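Local coordinates for putative phosphonate binding protein for ABC transporter (Prochlorococcus marinus str. MIT 9301, PDB 5LQ5) that binds inorganic phosphite strongly, and methylphosphonate and phosphate only very weakly, probably as the periplasmic solute-binding component of an ABC transporter, at residues A82-D87 / K250-A255; K91-V96 / L194-I199. All coordinates share one frame; numbering follows the deposited sequence.

In the fold
The two contacts lie in the two different sheets of a periplasmic binding protein, their centres about 24 Å apart. Interaction 1 adds edge strand 252-253 to strand 79-84 in the six-stranded mixed sheet; interaction 2 adds edge strand 194-199 to strand 92-97 in the five-stranded one. Along the chain, 82-87 runs almost directly into 91-96, so the chain passes from one sheet to the other here, and 194-199 comes before 250-255, which nests interaction 2 inside the loop closed by interaction 1. The bound phosphite lies about 8 Å from the side chain of Arg-84 and about 7 Å from that of Ser-92, consistent with a ligand held between two lobes.

Interaction 1 of 2, residues A82-D87 / K250-A255; sequences AQRDID and KRFIKA
Gln-83 lays its aliphatic CG against Ile-253 CG1, 3.6 Å away, the two side chains rising from the same face of the sheet. Both have chi1 near +65°, which sets Gln-83 CG and Ile-253 CG1 between their backbone N and carbonyl carbon. Beyond CG the glutamine runs on extended, past the methyl of Ala-255, and its NE2 donates to Lys-254 O at 3.0 Å, with that oxygen close to the amide plane; OE1 is taken by Gln-259. Beneath this pair the backbones exchange two bonds, Gln-83 N to Ile-253 O and Ile-253 N to Gln-83 O, both 2.8 Å, as an antiparallel hydrogen-bonded pair.

Asp-85 and Arg-251 form a side-on salt bridge. Arg-251 NE reaches Asp-85 OD2 at 2.9 Å and Arg-251 NH2 reaches Asp-85 OD1 at 3.1 Å, each through a syn lone pair, with the carboxylate and guanidinium planes only 22° apart; the NH2 bond is more bent (144°) and more tilted from the guanidinium plane. Ile-253 CG2 lies over one guanidinium face, toward its rim. A water takes the N-H of Asp-85 and donates to both Asp-85 OD2 and Arg-251 O. Replacing Asp-85 by an alanine is likely to leave Arg-251 without its charged mate and the water without one acceptor.

Phe-252 CE1 approaches Arg-84 CG obliquely, while Trp-208 and Phe-247 pack edge-to-face with its ring. Arg-84 grips Asp-87 side-on through NE and NH2, while its NH1 bonds Phe-247 O. These contacts join a short antiparallel edge strand to the mixed sheet of one lobe of a periplasmic binding protein fold.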
loop_
_atom_site.group_PDB
_atom_site.type_symbol
_atom_site.label_atom_id
_atom_site.label_comp_id
_atom_site.label_asym_id
_atom_site.label_seq_id
_atom_site.Cartn_x
_atom_site.Cartn_y
_atom_site.Cartn_z
ATOM N N ALA A 82 4.858 -12.833 3.481
ATOM C CA ALA A 82 6.089 -12.045 3.460
ATOM C C ALA A 82 5.807 -10.540 3.459
ATOM O O ALA A 82 4.675 -10.099 3.214
ATOM C CB ALA A 82 6.904 -12.397 2.227
ATOM N N GLN A 83 6.839 -9.763 3.735
ATOM C CA GLN A 83 6.818 -8.310 3.687
ATOM C C GLN A 83 8.220 -7.855 3.282
ATOM O O GLN A 83 9.100 -8.689 3.092
ATOM C CB GLN A 83 6.394 -7.713 5.046
ATOM C CG GLN A 83 7.447 -7.911 6.142
ATOM C CD GLN A 83 7.046 -7.479 7.540
ATOM O OE1 GLN A 83 6.469 -6.431 7.727
ATOM N NE2 GLN A 83 7.434 -8.266 8.545
ATOM N N ARG A 84 8.409 -6.553 3.161
ATOM C CA ARG A 84 9.750 -5.940 3.034
ATOM C C ARG A 84 10.249 -5.475 4.390
ATOM O O ARG A 84 9.477 -5.302 5.316
ATOM C CB ARG A 84 9.742 -4.785 2.038
ATOM C CG ARG A 84 9.123 -5.135 0.691
ATOM C CD ARG A 84 8.740 -3.920 -0.145
ATOM N NE ARG A 84 7.722 -3.111 0.522
ATOM C CZ ARG A 84 7.183 -2.008 0.017
ATOM N NH1 ARG A 84 7.562 -1.538 -1.159
ATOM N NH2 ARG A 84 6.247 -1.369 0.698
ATOM N N ASP A 85 11.556 -5.251 4.510
ATOM C CA ASP A 85 12.096 -4.675 5.751
ATOM C C ASP A 85 11.406 -3.369 6.105
ATOM O O ASP A 85 11.039 -3.165 7.253
ATOM C CB ASP A 85 13.613 -4.429 5.665
ATOM C CG ASP A 85 14.407 -5.711 5.739
ATOM O OD1 ASP A 85 14.460 -6.330 6.830
ATOM O OD2 ASP A 85 14.966 -6.114 4.700
ATOM N N ILE A 86 11.200 -2.523 5.104
ATOM C CA ILE A 86 10.546 -1.214 5.311
ATOM C C ILE A 86 9.099 -1.289 5.827
ATOM O O ILE A 86 8.619 -0.388 6.533
ATOM C CB ILE A 86 10.635 -0.295 4.064
ATOM C CG1 ILE A 86 10.218 1.132 4.434
ATOM C CG2 ILE A 86 9.836 -0.808 2.872
ATOM C CD1 ILE A 86 10.988 1.708 5.609
ATOM N N ASP A 87 8.427 -2.381 5.504
ATOM C CA ASP A 87 7.049 -2.569 5.979
ATOM C C ASP A 87 6.882 -2.740 7.476
ATOM O O ASP A 87 5.777 -2.572 7.986
ATOM C CB ASP A 87 6.361 -3.697 5.211
ATOM C CG ASP A 87 6.267 -3.401 3.748
ATOM O OD1 ASP A 87 5.758 -2.300 3.407
ATOM O OD2 ASP A 87 6.674 -4.258 2.928
ATOM N N LYS A 250 15.622 -4.599 -0.958
ATOM C CA LYS A 250 16.767 -5.529 -1.176
ATOM C C LYS A 250 16.386 -6.995 -1.047
ATOM O O LYS A 250 17.090 -7.886 -1.533
ATOM C CB LYS A 250 17.931 -5.175 -0.231
ATOM C CG LYS A 250 18.366 -3.709 -0.307
ATOM C CD LYS A 250 18.942 -3.318 -1.665
ATOM C CE LYS A 250 18.751 -1.836 -1.954
ATOM N NZ LYS A 250 19.380 -1.436 -3.243
ATOM N N ARG A 251 15.259 -7.232 -0.378
ATOM C CA ARG A 251 14.772 -8.575 -0.085
ATOM C C ARG A 251 13.328 -8.528 0.421
ATOM O O ARG A 251 12.826 -7.478 0.834
ATOM C CB ARG A 251 15.643 -9.240 0.988
ATOM C CG ARG A 251 15.703 -8.481 2.313
ATOM C CD ARG A 251 16.562 -9.209 3.334
ATOM N NE ARG A 251 16.479 -8.582 4.652
ATOM C CZ ARG A 251 16.801 -9.153 5.809
ATOM N NH1 ARG A 251 17.269 -10.399 5.861
ATOM N NH2 ARG A 251 16.640 -8.462 6.936
ATOM N N PHE A 252 12.696 -9.686 0.393
ATOM C CA PHE A 252 11.499 -9.958 1.196
ATOM C C PHE A 252 11.888 -10.741 2.443
ATOM O O PHE A 252 12.841 -11.489 2.419
ATOM C CB PHE A 252 10.452 -10.744 0.412
ATOM C CG PHE A 252 9.774 -9.950 -0.676
ATOM C CD1 PHE A 252 8.782 -9.031 -0.374
ATOM C CD2 PHE A 252 10.132 -10.122 -1.990
ATOM C CE1 PHE A 252 8.176 -8.301 -1.396
ATOM C CE2 PHE A 252 9.536 -9.415 -3.001
ATOM C CZ PHE A 252 8.532 -8.508 -2.717
ATOM N N ILE A 253 11.121 -10.554 3.502
ATOM C CA ILE A 253 11.316 -11.170 4.814
ATOM C C ILE A 253 9.991 -11.722 5.328
ATOM O O ILE A 253 8.914 -11.379 4.829
ATOM C CB ILE A 253 11.872 -10.164 5.857
ATOM C CG1 ILE A 253 10.878 -9.030 6.120
ATOM C CG2 ILE A 253 13.210 -9.604 5.394
ATOM C CD1 ILE A 253 11.251 -8.182 7.319
ATOM N N LYS A 254 10.084 -12.538 6.362
ATOM C CA LYS A 254 8.924 -13.154 6.999
ATOM C C LYS A 254 8.024 -12.091 7.676
ATOM O O LYS A 254 8.469 -11.036 8.122
ATOM C CB LYS A 254 9.324 -14.211 8.041
ATOM C CG LYS A 254 10.031 -15.382 7.406
ATOM C CD LYS A 254 10.343 -16.456 8.414
ATOM C CE LYS A 254 11.410 -17.374 7.856
ATOM N NZ LYS A 254 11.750 -18.464 8.806
ATOM N N ALA A 255 6.747 -12.415 7.719
ATOM C CA ALA A 255 5.743 -11.566 8.336
ATOM C C ALA A 255 4.722 -12.453 8.998
ATOM O O ALA A 255 4.373 -13.496 8.454
ATOM C CB ALA A 255 5.078 -10.693 7.282
HETATM O O HOH W 1 13.607 -5.359 2.436
#

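Interaction 2 of 2, residues K91-V96 / L194-I199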
loop_
_atom_site.group_PDB
_atom_site.type_symbol
_atom_site.label_atom_id
_atom_site.label_comp_id
_atom_site.label_asym_id
_atom_site.label_seq_id
_atom_site.Cartn_x
_atom_site.Cartn_y
_atom_site.Cartn_z
ATOM N N LYS A 91 6.350 4.630 6.800
ATOM C CA LYS A 91 6.001 6.029 7.048
ATOM C C LYS A 91 5.174 6.651 5.921
ATOM O O LYS A 91 5.268 6.245 4.765
ATOM C CB LYS A 91 7.253 6.897 7.248
ATOM C CG LYS A 91 8.115 6.441 8.392
ATOM C CD LYS A 91 9.419 7.231 8.373
ATOM C CE LYS A 91 10.290 6.864 9.559
ATOM N NZ LYS A 91 11.487 7.747 9.579
ATOM N N SER A 92 4.368 7.639 6.308
ATOM C CA SER A 92 3.705 8.512 5.366
ATOM C C SER A 92 4.417 9.855 5.320
ATOM O O SER A 92 5.153 10.246 6.241
ATOM C CB SER A 92 2.255 8.765 5.763
ATOM O OG SER A 92 1.505 7.556 5.888
ATOM N N VAL A 93 4.114 10.577 4.258
ATOM C CA VAL A 93 4.414 11.996 4.130
ATOM C C VAL A 93 3.148 12.794 3.890
ATOM O O VAL A 93 2.184 12.345 3.232
ATOM C CB VAL A 93 5.429 12.303 3.010
ATOM C CG1 VAL A 93 6.753 11.632 3.344
ATOM C CG2 VAL A 93 4.929 11.884 1.614
ATOM N N PHE A 94 3.132 13.958 4.511
ATOM C CA PHE A 94 2.233 15.024 4.158
ATOM C C PHE A 94 2.957 15.956 3.202
ATOM O O PHE A 94 4.097 16.353 3.465
ATOM C CB PHE A 94 1.766 15.790 5.383
ATOM C CG PHE A 94 0.773 15.035 6.250
ATOM C CD1 PHE A 94 -0.570 15.350 6.243
ATOM C CD2 PHE A 94 1.192 14.025 7.085
ATOM C CE1 PHE A 94 -1.462 14.683 7.071
ATOM C CE2 PHE A 94 0.304 13.327 7.908
ATOM C CZ PHE A 94 -1.033 13.649 7.896
ATOM N N VAL A 95 2.300 16.310 2.112
ATOM C CA VAL A 95 2.812 17.224 1.107
ATOM C C VAL A 95 1.868 18.396 0.913
ATOM O O VAL A 95 0.628 18.258 1.093
ATOM C CB VAL A 95 3.101 16.550 -0.230
ATOM C CG1 VAL A 95 4.120 15.443 -0.080
ATOM C CG2 VAL A 95 1.854 16.045 -0.909
ATOM N N VAL A 96 2.450 19.539 0.544
ATOM C CA VAL A 96 1.699 20.755 0.274
ATOM C C VAL A 96 2.102 21.375 -1.044
ATOM O O VAL A 96 3.240 21.225 -1.493
ATOM C CB VAL A 96 1.812 21.802 1.387
ATOM C CG1 VAL A 96 1.174 21.290 2.678
ATOM C CG2 VAL A 96 3.275 22.174 1.629
ATOM N N LEU A 194 5.142 20.716 -5.657
ATOM C CA LEU A 194 5.034 20.128 -4.317
ATOM C C LEU A 194 6.243 20.225 -3.445
ATOM O O LEU A 194 7.388 20.075 -3.904
ATOM C CB LEU A 194 4.743 18.625 -4.409
ATOM C CG LEU A 194 3.423 18.270 -5.038
ATOM C CD1 LEU A 194 3.199 16.763 -4.993
ATOM C CD2 LEU A 194 2.297 19.006 -4.335
ATOM N N GLU A 195 5.949 20.376 -2.163
ATOM C CA GLU A 195 6.953 20.411 -1.096
ATOM C C GLU A 195 6.575 19.416 -0.004
ATOM O O GLU A 195 5.398 19.270 0.343
ATOM C CB GLU A 195 7.039 21.804 -0.443
ATOM C CG GLU A 195 7.633 22.898 -1.305
ATOM C CD GLU A 195 9.161 22.975 -1.259
ATOM O OE1 GLU A 195 9.836 21.995 -0.867
ATOM O OE2 GLU A 195 9.697 24.045 -1.615
ATOM N N LEU A 196 7.577 18.751 0.545
ATOM C CA LEU A 196 7.411 17.937 1.764
ATOM C C LEU A 196 7.065 18.829 2.946
ATOM O O LEU A 196 7.798 19.790 3.262
ATOM C CB LEU A 196 8.654 17.087 2.069
ATOM C CG LEU A 196 8.656 16.284 3.376
ATOM C CD1 LEU A 196 7.672 15.118 3.258
ATOM C CD2 LEU A 196 10.039 15.766 3.741
ATOM N N PHE A 197 6.002 18.439 3.637
ATOM C CA PHE A 197 5.457 19.156 4.815
ATOM C C PHE A 197 5.795 18.485 6.129
ATOM O O PHE A 197 6.238 19.149 7.074
ATOM C CB PHE A 197 3.945 19.421 4.673
ATOM C CG PHE A 197 3.336 20.235 5.795
ATOM C CD1 PHE A 197 3.615 21.581 5.940
ATOM C CD2 PHE A 197 2.466 19.660 6.706
ATOM C CE1 PHE A 197 3.060 22.314 6.972
ATOM C CE2 PHE A 197 1.883 20.398 7.711
ATOM C CZ PHE A 197 2.212 21.746 7.868
ATOM N N TRP A 198 5.576 17.177 6.198
ATOM C CA TRP A 198 5.831 16.389 7.413
ATOM C C TRP A 198 6.023 14.913 7.096
ATOM O O TRP A 198 5.364 14.383 6.200
ATOM C CB TRP A 198 4.721 16.579 8.452
ATOM C CG TRP A 198 4.992 16.054 9.810
ATOM C CD1 TRP A 198 6.018 16.438 10.634
ATOM C CD2 TRP A 198 4.217 15.112 10.558
ATOM N NE1 TRP A 198 5.953 15.775 11.818
ATOM C CE2 TRP A 198 4.858 14.951 11.810
ATOM C CE3 TRP A 198 3.059 14.360 10.291
ATOM C CZ2 TRP A 198 4.375 14.090 12.794
ATOM C CZ3 TRP A 198 2.579 13.507 11.287
ATOM C CH2 TRP A 198 3.249 13.366 12.508
ATOM N N ILE A 199 6.944 14.289 7.831
ATOM C CA ILE A 199 7.148 12.836 7.827
ATOM C C ILE A 199 6.586 12.273 9.141
ATOM O O ILE A 199 6.899 12.741 10.225
ATOM C CB ILE A 199 8.630 12.420 7.648
ATOM C CG1 ILE A 199 9.208 12.974 6.347
ATOM C CG2 ILE A 199 8.773 10.911 7.720
ATOM C CD1 ILE A 199 10.740 12.940 6.312
#
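Phe-94 and Trp-198 point the same way from neighbouring antiparallel strands, within a classic beta bulge at the edge of the five-stranded sheet, in which Phe-197 and Trp-198 both face Phe-94. Phe-94 CD2 comes to the indole edge, 3.7 Å from Trp-198 CE3, and the six-membered rings are inclined at 47°. Phe-197, the extra residue of the bulge, sets its CG anti to the backbone N (chi1 -176°), which places CD2, at the ring edge, 4.1 Å from Phe-94 CB. Val-96, two residues on from Phe-94 and on the same face, sets CG1 against Phe-197 CB. Pro-133 and Leu-137 of helix 127-139 touch Phe-94, and Phe-136 touches Trp-198.

On the other face, the Leu-196 side chain crosses that of Val-93 at about a right angle, CD1 lying 3.6 Å from Val-93 CG1, whereas Ile-199 runs alongside Val-93. Trp-180 of helix 177-186 touches Val-93, Val-95 and Leu-194, so the two faces of the sheet carry different helices.

Outward along the backbone, Val-96 and Glu-195 form a hydrogen-bonded pair, with Val-96 N donating to Glu-195 O at 3.0 Å. At the polar end Ser-92 OG bonds Tyr-203 OH and Ser-128 O, the latter from a residue of the phosphite pocket.

The bulge itself rests on one acceptor: Phe-94 O takes Phe-197 N at 2.8 Å and Trp-198 N at 3.2 Å, both donors tilted from its carbonyl plane.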